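Local coordinates for protein lipocalin (Argas monolakensis, PDB 3BRN) that binds serotonin in the pocket of its lipocalin beta barrel, in keeping with a role as a biogenic amine-binding protein of a soft tick, at residues A[13-27]-A[97-109]. Residues are numbered along the deposited sequence; the frame is centred on the assembly and turned at random.
Sequences FQAYKSVNGPGNGGY and VLFSDYRSCDVMR. With SRO (serotonin), chain C.
Phe99 CA sits over the centre of one face of the Phe13 ring, a CH-pi contact 3.6 Å from its centroid, while the Phe99 ring leans obliquely against Phe13 CZ. Lys17 CB lies over the Tyr102 ring, whose hydroxyl meets the N-cap residue of helix 15-20: Gln14 N donates to Tyr102 OH at 2.8 Å, nearly straight at 174°. The third ring, Tyr27, presents a face to the serotonin amine, with Cys105 N at its edge. That amine, NZ, donates to Ser18 O and to Asp106 OD2, each at 2.8 Å. The other carboxylate oxygen, Asp106 OD1, takes a short bond from Ser100 OG (2.6 Å), nearly along the carboxylate C-O axis, a weak one from Ser18 OG, and one from a water that also meets Tyr27 OH at 2.7 Å. With its OG anti to the backbone N (chi1 172°), Ser18 turns its hydroxyl to this oxygen. Helix 15-20 packs against 97-109 at one end of the lipocalin barrel; inside the pocket Met108 CE touches indole CD1. A buried carboxylate gripped through OD1 and facing an amine through OD2 is probably ionised, and together with the Tyr27 face and Ser18 O would favour a cationic amine.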
ATOM      1  N   PHE A  13     -14.247  -4.526  -2.589  1.00 36.90           N
ATOM      2  CA  PHE A  13     -12.901  -4.863  -2.149  1.00 37.56           C
ATOM      3  C   PHE A  13     -12.775  -4.742  -0.634  1.00 35.46           C
ATOM      4  O   PHE A  13     -13.139  -3.721  -0.049  1.00 37.79           O
ATOM      5  CB  PHE A  13     -11.871  -3.966  -2.837  1.00 30.12           C
ATOM      6  CG  PHE A  13     -11.758  -4.197  -4.317  1.00 35.70           C
ATOM      7  CD1 PHE A  13     -10.998  -5.242  -4.813  1.00 32.20           C
ATOM      8  CD2 PHE A  13     -12.414  -3.369  -5.212  1.00 28.42           C
ATOM      9  CE1 PHE A  13     -10.893  -5.457  -6.174  1.00 34.25           C
ATOM     10  CE2 PHE A  13     -12.313  -3.578  -6.574  1.00 27.44           C
ATOM     11  CZ  PHE A  13     -11.550  -4.624  -7.055  1.00 28.97           C
ATOM     12  N   GLN A  14     -12.256  -5.791  -0.009  1.00 32.62           N
ATOM     13  CA  GLN A  14     -12.270  -5.916   1.446  1.00 31.26           C
ATOM     14  C   GLN A  14     -10.917  -5.531   2.045  1.00 37.25           C
ATOM     15  O   GLN A  14      -9.916  -6.201   1.792  1.00 33.21           O
ATOM     16  CB  GLN A  14     -12.640  -7.345   1.848  1.00 37.84           C
ATOM     17  CG  GLN A  14     -13.996  -7.782   1.329  1.00 40.94           C
ATOM     18  CD  GLN A  14     -14.247  -9.259   1.536  1.00 56.17           C
ATOM     19  OE1 GLN A  14     -13.776 -10.092   0.760  1.00 63.10           O
ATOM     20  NE2 GLN A  14     -15.034  -9.591   2.559  1.00 41.66           N
ATOM     21  N   ALA A  15     -10.902  -4.423   2.789  1.00 27.00           N
ATOM     22  CA  ALA A  15      -9.722  -3.923   3.466  1.00 32.35           C
ATOM     23  C   ALA A  15      -8.937  -4.914   4.332  1.00 33.44           C
ATOM     24  O   ALA A  15      -7.716  -4.927   4.284  1.00 34.52           O
ATOM     25  CB  ALA A  15     -10.048  -2.649   4.239  1.00 36.88           C
ATOM     26  N   TYR A  16      -9.603  -5.712   5.161  1.00 32.80           N
ATOM     27  CA  TYR A  16      -8.842  -6.668   5.956  1.00 35.19           C
ATOM     28  C   TYR A  16      -8.064  -7.659   5.072  1.00 35.46           C
ATOM     29  O   TYR A  16      -6.909  -7.951   5.347  1.00 38.24           O
ATOM     30  CB  TYR A  16      -9.714  -7.383   7.006  1.00 33.99           C
ATOM     31  CG  TYR A  16     -10.521  -8.523   6.472  1.00 28.57           C
ATOM     32  CD1 TYR A  16     -11.803  -8.315   5.980  1.00 33.58           C
ATOM     33  CD2 TYR A  16     -10.071  -9.833   6.592  1.00 36.74           C
ATOM     34  CE1 TYR A  16     -12.576  -9.366   5.554  1.00 45.78           C
ATOM     35  CE2 TYR A  16     -10.837 -10.890   6.158  1.00 35.50           C
ATOM     36  CZ  TYR A  16     -12.089 -10.648   5.638  1.00 39.01           C
ATOM     37  OH  TYR A  16     -12.851 -11.680   5.154  1.00 43.31           O
ATOM     38  N   LYS A  17      -8.654  -8.084   3.955  1.00 31.91           N
ATOM     39  CA  LYS A  17      -7.951  -8.954   3.013  1.00 32.76           C
ATOM     40  C   LYS A  17      -6.792  -8.250   2.309  1.00 33.14           C
ATOM     41  O   LYS A  17      -5.759  -8.857   2.042  1.00 32.31           O
ATOM     42  CB  LYS A  17      -8.919  -9.547   1.985  1.00 32.48           C
ATOM     43  CG  LYS A  17      -9.752 -10.699   2.510  1.00 32.38           C
ATOM     44  CD  LYS A  17     -11.109 -10.727   1.860  1.00 31.75           C
ATOM     45  CE  LYS A  17     -11.826 -12.030   2.139  1.00 50.98           C
ATOM     46  NZ  LYS A  17     -11.496 -13.053   1.115  1.00 60.38           N
ATOM     47  N   SER A  18      -6.975  -6.983   1.957  1.00 31.91           N
ATOM     48  CA  SER A  18      -5.888  -6.209   1.392  1.00 31.15           C
ATOM     49  C   SER A  18      -4.723  -6.066   2.395  1.00 29.93           C
ATOM     50  O   SER A  18      -3.553  -6.241   2.047  1.00 34.70           O
ATOM     51  CB  SER A  18      -6.389  -4.815   0.969  1.00 23.26           C
ATOM     52  OG  SER A  18      -5.288  -4.008   0.584  1.00 36.87           O
ATOM     53  N   VAL A  19      -5.043  -5.678   3.619  1.00 27.64           N
ATOM     54  CA  VAL A  19      -4.028  -5.429   4.639  1.00 32.11           C
ATOM     55  C   VAL A  19      -3.308  -6.721   5.061  1.00 35.90           C
ATOM     56  O   VAL A  19      -2.108  -6.714   5.323  1.00 34.02           O
ATOM     57  CB  VAL A  19      -4.651  -4.744   5.872  1.00 36.30           C
ATOM     58  CG1 VAL A  19      -3.651  -4.669   7.033  1.00 30.30           C
ATOM     59  CG2 VAL A  19      -5.215  -3.371   5.496  1.00 28.79           C
ATOM     60  N   ASN A  20      -3.994  -7.842   5.103  1.00 39.66           N
ATOM     61  CA  ASN A  20      -3.324  -9.105   5.313  1.00 37.34           C
ATOM     62  C   ASN A  20      -2.520  -9.582   4.146  1.00 38.11           C
ATOM     63  O   ASN A  20      -1.525 -10.196   4.317  1.00 41.76           O
ATOM     64  CB  ASN A  20      -4.328 -10.180   5.639  1.00 39.81           C
ATOM     65  CG  ASN A  20      -4.923 -10.028   6.971  1.00 35.10           C
ATOM     66  OD1 ASN A  20      -4.332  -9.536   7.881  1.00 46.17           O
ATOM     67  ND2 ASN A  20      -6.113 -10.500   7.095  1.00 27.63           N
ATOM     68  N   GLY A  21      -3.002  -9.351   2.952  1.00 33.23           N
ATOM     69  CA  GLY A  21      -2.283  -9.713   1.742  1.00 37.25           C
ATOM     70  C   GLY A  21      -1.976 -11.198   1.677  1.00 45.62           C
ATOM     71  O   GLY A  21      -2.746 -12.014   2.182  1.00 44.50           O
ATOM     72  N   PRO A  22      -0.767 -11.545   1.210  1.00 46.61           N
ATOM     73  CA  PRO A  22      -0.407 -12.945   1.015  1.00 49.46           C
ATOM     74  C   PRO A  22      -0.244 -13.665   2.347  1.00 49.38           C
ATOM     75  O   PRO A  22      -0.084 -14.887   2.374  1.00 55.99           O
ATOM     76  CB  PRO A  22       0.942 -12.851   0.307  1.00 48.97           C
ATOM     77  CG  PRO A  22       1.552 -11.611   0.872  1.00 48.44           C
ATOM     78  CD  PRO A  22       0.401 -10.652   1.091  1.00 40.67           C
ATOM     79  N   GLY A  23      -0.246 -12.908   3.439  1.00 49.95           N
ATOM     80  CA  GLY A  23      -0.064 -13.478   4.771  1.00 49.69           C
ATOM     81  C   GLY A  23       1.378 -13.476   5.254  1.00 52.15           C
ATOM     82  O   GLY A  23       1.738 -14.214   6.174  1.00 48.37           O
ATOM     83  N   ASN A  24       2.201 -12.628   4.644  1.00 49.67           N
ATOM     84  CA  ASN A  24       3.616 -12.516   4.999  1.00 51.25           C
ATOM     85  C   ASN A  24       4.203 -11.255   4.367  1.00 49.13           C
ATOM     86  O   ASN A  24       3.548 -10.615   3.539  1.00 45.92           O
ATOM     87  CB  ASN A  24       4.391 -13.747   4.509  1.00 46.70           C
ATOM     88  CG  ASN A  24       4.504 -13.806   2.994  1.00 49.96           C
ATOM     89  OD1 ASN A  24       5.350 -13.143   2.396  1.00 50.81           O
ATOM     90  ND2 ASN A  24       3.713 -14.670   2.377  1.00 54.89           N
ATOM     91  N   GLY A  25       5.394 -10.865   4.821  1.00 39.71           N
ATOM     92  CA  GLY A  25       6.133  -9.750   4.226  1.00 40.17           C
ATOM     93  C   GLY A  25       5.500  -8.377   4.395  1.00 37.98           C
ATOM     94  O   GLY A  25       5.046  -8.001   5.496  1.00 36.28           O
ATOM     95  N   GLY A  26       5.541  -7.596   3.317  1.00 33.86           N
ATOM     96  CA  GLY A  26       5.032  -6.232   3.342  1.00 31.90           C
ATOM     97  C   GLY A  26       4.910  -5.631   1.959  1.00 35.88           C
ATOM     98  O   GLY A  26       5.108  -6.320   0.959  1.00 31.79           O
ATOM     99  N   TYR A  27       4.537  -4.350   1.921  1.00 35.22           N
ATOM    100  CA  TYR A  27       4.229  -3.638   0.684  1.00 32.39           C
ATOM    101  C   TYR A  27       5.031  -2.336   0.588  1.00 35.43           C
ATOM    102  O   TYR A  27       5.080  -1.554   1.544  1.00 34.19           O
ATOM    103  CB  TYR A  27       2.724  -3.325   0.611  1.00 27.98           C
ATOM    104  CG  TYR A  27       1.852  -4.527   0.315  1.00 32.70           C
ATOM    105  CD1 TYR A  27       1.303  -4.722  -0.945  1.00 27.35           C
ATOM    106  CD2 TYR A  27       1.499  -5.410   1.326  1.00 35.12           C
ATOM    107  CE1 TYR A  27       0.499  -5.832  -1.217  1.00 26.96           C
ATOM    108  CE2 TYR A  27       0.697  -6.491   1.080  1.00 33.36           C
ATOM    109  CZ  TYR A  27       0.180  -6.689  -0.180  1.00 36.03           C
ATOM    110  OH  TYR A  27      -0.563  -7.817  -0.411  1.00 32.88           O
ATOM    111  N   VAL A  97      -9.462   1.116  -0.542  1.00 26.46           N
ATOM    112  CA  VAL A  97      -8.976   0.127  -1.498  1.00 29.63           C
ATOM    113  C   VAL A  97      -9.822   0.181  -2.770  1.00 28.82           C
ATOM    114  O   VAL A  97     -10.999  -0.127  -2.726  1.00 28.91           O
ATOM    115  CB  VAL A  97      -8.996  -1.285  -0.913  1.00 28.13           C
ATOM    116  CG1 VAL A  97      -8.272  -2.246  -1.851  1.00 33.36           C
ATOM    117  CG2 VAL A  97      -8.356  -1.297   0.485  1.00 28.26           C
ATOM    118  N   LEU A  98      -9.238   0.642  -3.875  1.00 26.84           N
ATOM    119  CA  LEU A  98      -9.982   0.742  -5.135  1.00 31.73           C
ATOM    120  C   LEU A  98      -9.896  -0.583  -5.870  1.00 28.88           C
ATOM    121  O   LEU A  98     -10.736  -0.895  -6.694  1.00 27.82           O
ATOM    122  CB  LEU A  98      -9.401   1.857  -6.004  1.00 29.39           C
ATOM    123  CG  LEU A  98      -9.352   3.223  -5.313  1.00 34.54           C
ATOM    124  CD1 LEU A  98      -8.786   4.218  -6.292  1.00 31.12           C
ATOM    125  CD2 LEU A  98     -10.766   3.619  -4.845  1.00 29.86           C
ATOM    126  N   PHE A  99      -8.794  -1.292  -5.658  1.00 27.55           N
ATOM    127  CA  PHE A  99      -8.601  -2.605  -6.247  1.00 30.47           C
ATOM    128  C   PHE A  99      -7.500  -3.365  -5.521  1.00 29.48           C
ATOM    129  O   PHE A  99      -6.549  -2.779  -5.037  1.00 29.54           O
ATOM    130  CB  PHE A  99      -8.274  -2.489  -7.744  1.00 30.48           C
ATOM    131  CG  PHE A  99      -7.885  -3.794  -8.383  1.00 32.40           C
ATOM    132  CD1 PHE A  99      -8.850  -4.645  -8.905  1.00 35.21           C
ATOM    133  CD2 PHE A  99      -6.553  -4.163  -8.472  1.00 37.20           C
ATOM    134  CE1 PHE A  99      -8.493  -5.858  -9.479  1.00 37.45           C
ATOM    135  CE2 PHE A  99      -6.195  -5.380  -9.025  1.00 38.39           C
ATOM    136  CZ  PHE A  99      -7.165  -6.215  -9.551  1.00 36.86           C
ATOM    137  N   SER A 100      -7.622  -4.685  -5.446  1.00 34.25           N
ATOM    138  CA  SER A 100      -6.555  -5.475  -4.841  1.00 29.04           C
ATOM    139  C   SER A 100      -6.704  -6.906  -5.304  1.00 32.84           C
ATOM    140  O   SER A 100      -7.801  -7.312  -5.673  1.00 32.10           O
ATOM    141  CB  SER A 100      -6.670  -5.423  -3.320  1.00 28.65           C
ATOM    142  OG  SER A 100      -5.580  -6.091  -2.711  1.00 28.90           O
ATOM    143  N   ASP A 101      -5.592  -7.635  -5.377  1.00 34.76           N
ATOM    144  CA  ASP A 101      -5.646  -9.069  -5.649  1.00 42.41           C
ATOM    145  C   ASP A 101      -5.352  -9.860  -4.373  1.00 33.97           C
ATOM    146  O   ASP A 101      -5.290 -11.086  -4.381  1.00 38.78           O
ATOM    147  CB  ASP A 101      -4.694  -9.459  -6.788  1.00 42.46           C
ATOM    148  CG  ASP A 101      -3.230  -9.301  -6.415  1.00 47.16           C
ATOM    149  OD1 ASP A 101      -2.933  -8.824  -5.296  1.00 40.42           O
ATOM    150  OD2 ASP A 101      -2.377  -9.666  -7.248  1.00 46.72           O
ATOM    151  N   TYR A 102      -5.171  -9.137  -3.271  1.00 34.85           N
ATOM    152  CA  TYR A 102      -5.094  -9.756  -1.953  1.00 39.11           C
ATOM    153  C   TYR A 102      -3.795 -10.538  -1.786  1.00 42.62           C
ATOM    154  O   TYR A 102      -3.663 -11.351  -0.871  1.00 37.62           O
ATOM    155  CB  TYR A 102      -6.294 -10.673  -1.721  1.00 35.62           C
ATOM    156  CG  TYR A 102      -7.619  -9.948  -1.669  1.00 40.88           C
ATOM    157  CD1 TYR A 102      -7.679  -8.590  -1.386  1.00 37.16           C
ATOM    158  CD2 TYR A 102      -8.812 -10.620  -1.905  1.00 44.37           C
ATOM    159  CE1 TYR A 102      -8.888  -7.922  -1.338  1.00 34.30           C
ATOM    160  CE2 TYR A 102     -10.025  -9.961  -1.860  1.00 41.24           C
ATOM    161  CZ  TYR A 102     -10.058  -8.613  -1.575  1.00 49.11           C
ATOM    162  OH  TYR A 102     -11.264  -7.952  -1.529  1.00 46.90           O
ATOM    163  N   ARG A 103      -2.840 -10.287  -2.675  1.00 43.95           N
ATOM    164  CA  ARG A 103      -1.654 -11.129  -2.783  1.00 48.77           C
ATOM    165  C   ARG A 103      -0.402 -10.290  -3.019  1.00 47.66           C
ATOM    166  O   ARG A 103       0.509 -10.271  -2.192  1.00 49.17           O
ATOM    167  CB  ARG A 103      -1.822 -12.151  -3.908  1.00 45.85           C
ATOM    168  CG  ARG A 103      -2.375 -13.492  -3.452  1.00 63.40           C
ATOM    169  CD  ARG A 103      -2.219 -14.549  -4.533  1.00 82.13           C
ATOM    170  NE  ARG A 103      -3.217 -14.405  -5.588  1.00 90.51           N
ATOM    171  CZ  ARG A 103      -3.561 -15.375  -6.429  1.00 89.66           C
ATOM    172  NH1 ARG A 103      -2.985 -16.567  -6.341  1.00 77.63           N
ATOM    173  NH2 ARG A 103      -4.480 -15.154  -7.358  1.00 90.32           N
ATOM    174  N   SER A 104      -0.364  -9.598  -4.153  1.00 42.59           N
ATOM    175  CA  SER A 104       0.847  -8.917  -4.595  1.00 41.91           C
ATOM    176  C   SER A 104       0.754  -7.399  -4.656  1.00 37.88           C
ATOM    177  O   SER A 104       1.771  -6.713  -4.559  1.00 38.09           O
ATOM    178  CB  SER A 104       1.309  -9.470  -5.946  1.00 42.61           C
ATOM    179  OG  SER A 104       0.313  -9.299  -6.936  1.00 45.48           O
ATOM    180  N   CYS A 105      -0.434  -6.872  -4.927  1.00 40.10           N
ATOM    181  CA  CYS A 105      -0.547  -5.437  -5.180  1.00 36.98           C
ATOM    182  C   CYS A 105      -1.915  -4.865  -4.825  1.00 33.60           C
ATOM    183  O   CYS A 105      -2.917  -5.581  -4.811  1.00 36.62           O
ATOM    184  CB  CYS A 105      -0.192  -5.127  -6.641  1.00 38.05           C
ATOM    185  SG  CYS A 105      -1.340  -5.857  -7.830  1.00 55.53           S
ATOM    186  N   ASP A 106      -1.972  -3.573  -4.555  1.00 29.58           N
ATOM    187  CA  ASP A 106      -3.192  -2.863  -4.268  1.00 26.71           C
ATOM    188  C   ASP A 106      -3.192  -1.556  -5.019  1.00 25.11           C
ATOM    189  O   ASP A 106      -2.155  -0.972  -5.201  1.00 31.19           O
ATOM    190  CB  ASP A 106      -3.282  -2.473  -2.812  1.00 30.37           C
ATOM    191  CG  ASP A 106      -2.977  -3.581  -1.882  1.00 36.29           C
ATOM    192  OD1 ASP A 106      -3.712  -4.548  -1.832  1.00 35.89           O
ATOM    193  OD2 ASP A 106      -2.030  -3.433  -1.145  1.00 41.33           O
ATOM    194  N   VAL A 107      -4.355  -1.051  -5.375  1.00 27.07           N
ATOM    195  CA  VAL A 107      -4.474   0.347  -5.776  1.00 24.89           C
ATOM    196  C   VAL A 107      -5.395   1.054  -4.778  1.00 28.57           C
ATOM    197  O   VAL A 107      -6.500   0.596  -4.531  1.00 28.50           O
ATOM    198  CB  VAL A 107      -5.062   0.455  -7.189  1.00 24.81           C
ATOM    199  CG1 VAL A 107      -5.284   1.950  -7.560  1.00 23.99           C
ATOM    200  CG2 VAL A 107      -4.126  -0.261  -8.178  1.00 25.77           C
ATOM    201  N   MET A 108      -4.937   2.181  -4.238  1.00 25.26           N
ATOM    202  CA  MET A 108      -5.641   2.870  -3.177  1.00 28.70           C
ATOM    203  C   MET A 108      -5.962   4.297  -3.614  1.00 26.76           C
ATOM    204  O   MET A 108      -5.238   4.896  -4.423  1.00 28.04           O
ATOM    205  CB  MET A 108      -4.727   3.000  -1.941  1.00 29.02           C
ATOM    206  CG  MET A 108      -4.124   1.704  -1.417  1.00 33.17           C
ATOM    207  SD  MET A 108      -5.343   0.467  -0.985  1.00 33.06           S
ATOM    208  CE  MET A 108      -4.340  -0.568   0.092  1.00 41.29           C
ATOM    209  N   ARG A 109      -6.924   4.890  -2.912  1.00 28.32           N
ATOM    210  CA  ARG A 109      -6.992   6.348  -2.822  1.00 29.08           C
ATOM    211  C   ARG A 109      -6.474   6.686  -1.412  1.00 29.82           C
ATOM    212  O   ARG A 109      -7.036   6.225  -0.434  1.00 36.69           O
ATOM    213  CB  ARG A 109      -8.430   6.847  -2.978  1.00 33.70           C
ATOM    214  CG  ARG A 109      -8.532   8.381  -3.020  1.00 33.93           C
ATOM    215  CD  ARG A 109      -9.986   8.856  -3.180  1.00 37.96           C
ATOM    216  NE  ARG A 109     -10.542   8.401  -4.451  1.00 48.48           N
ATOM    217  CZ  ARG A 109     -11.543   7.534  -4.581  1.00 60.01           C
ATOM    218  NH1 ARG A 109     -12.226   7.116  -3.518  1.00 61.20           N
ATOM    219  NH2 ARG A 109     -11.884   7.114  -5.792  1.00 53.53           N
TER
HETATM  220  OH  SRO C 158      -1.485  -1.441   7.160  1.00 30.72           O
HETATM  221  CZ3 SRO C 158      -1.650  -0.624   6.068  1.00 20.96           C
HETATM  222  CH2 SRO C 158      -1.977   0.708   6.307  1.00 22.30           C
HETATM  223  CZ2 SRO C 158      -2.041   1.618   5.249  1.00 29.99           C
HETATM  224  CE2 SRO C 158      -1.839   1.116   3.973  1.00 20.32           C
HETATM  225  NE1 SRO C 158      -1.878   1.651   2.726  1.00 19.00           N
HETATM  226  CD1 SRO C 158      -1.574   0.694   1.818  1.00 18.43           C
HETATM  227  CG  SRO C 158      -1.363  -0.509   2.493  1.00 20.61           C
HETATM  228  CD2 SRO C 158      -1.552  -0.233   3.844  1.00 25.20           C
HETATM  229  CE3 SRO C 158      -1.465  -1.058   4.857  1.00 28.32           C
HETATM  230  CB  SRO C 158      -1.041  -1.839   1.857  1.00 25.24           C
HETATM  231  CA  SRO C 158      -2.210  -2.825   2.056  1.00 24.56           C
HETATM  232  NZ  SRO C 158      -1.792  -4.146   1.576  1.00 24.95           N
HETATM  233  O   HOH W   1      -3.014  -7.071  -1.289  1.00 57.03           O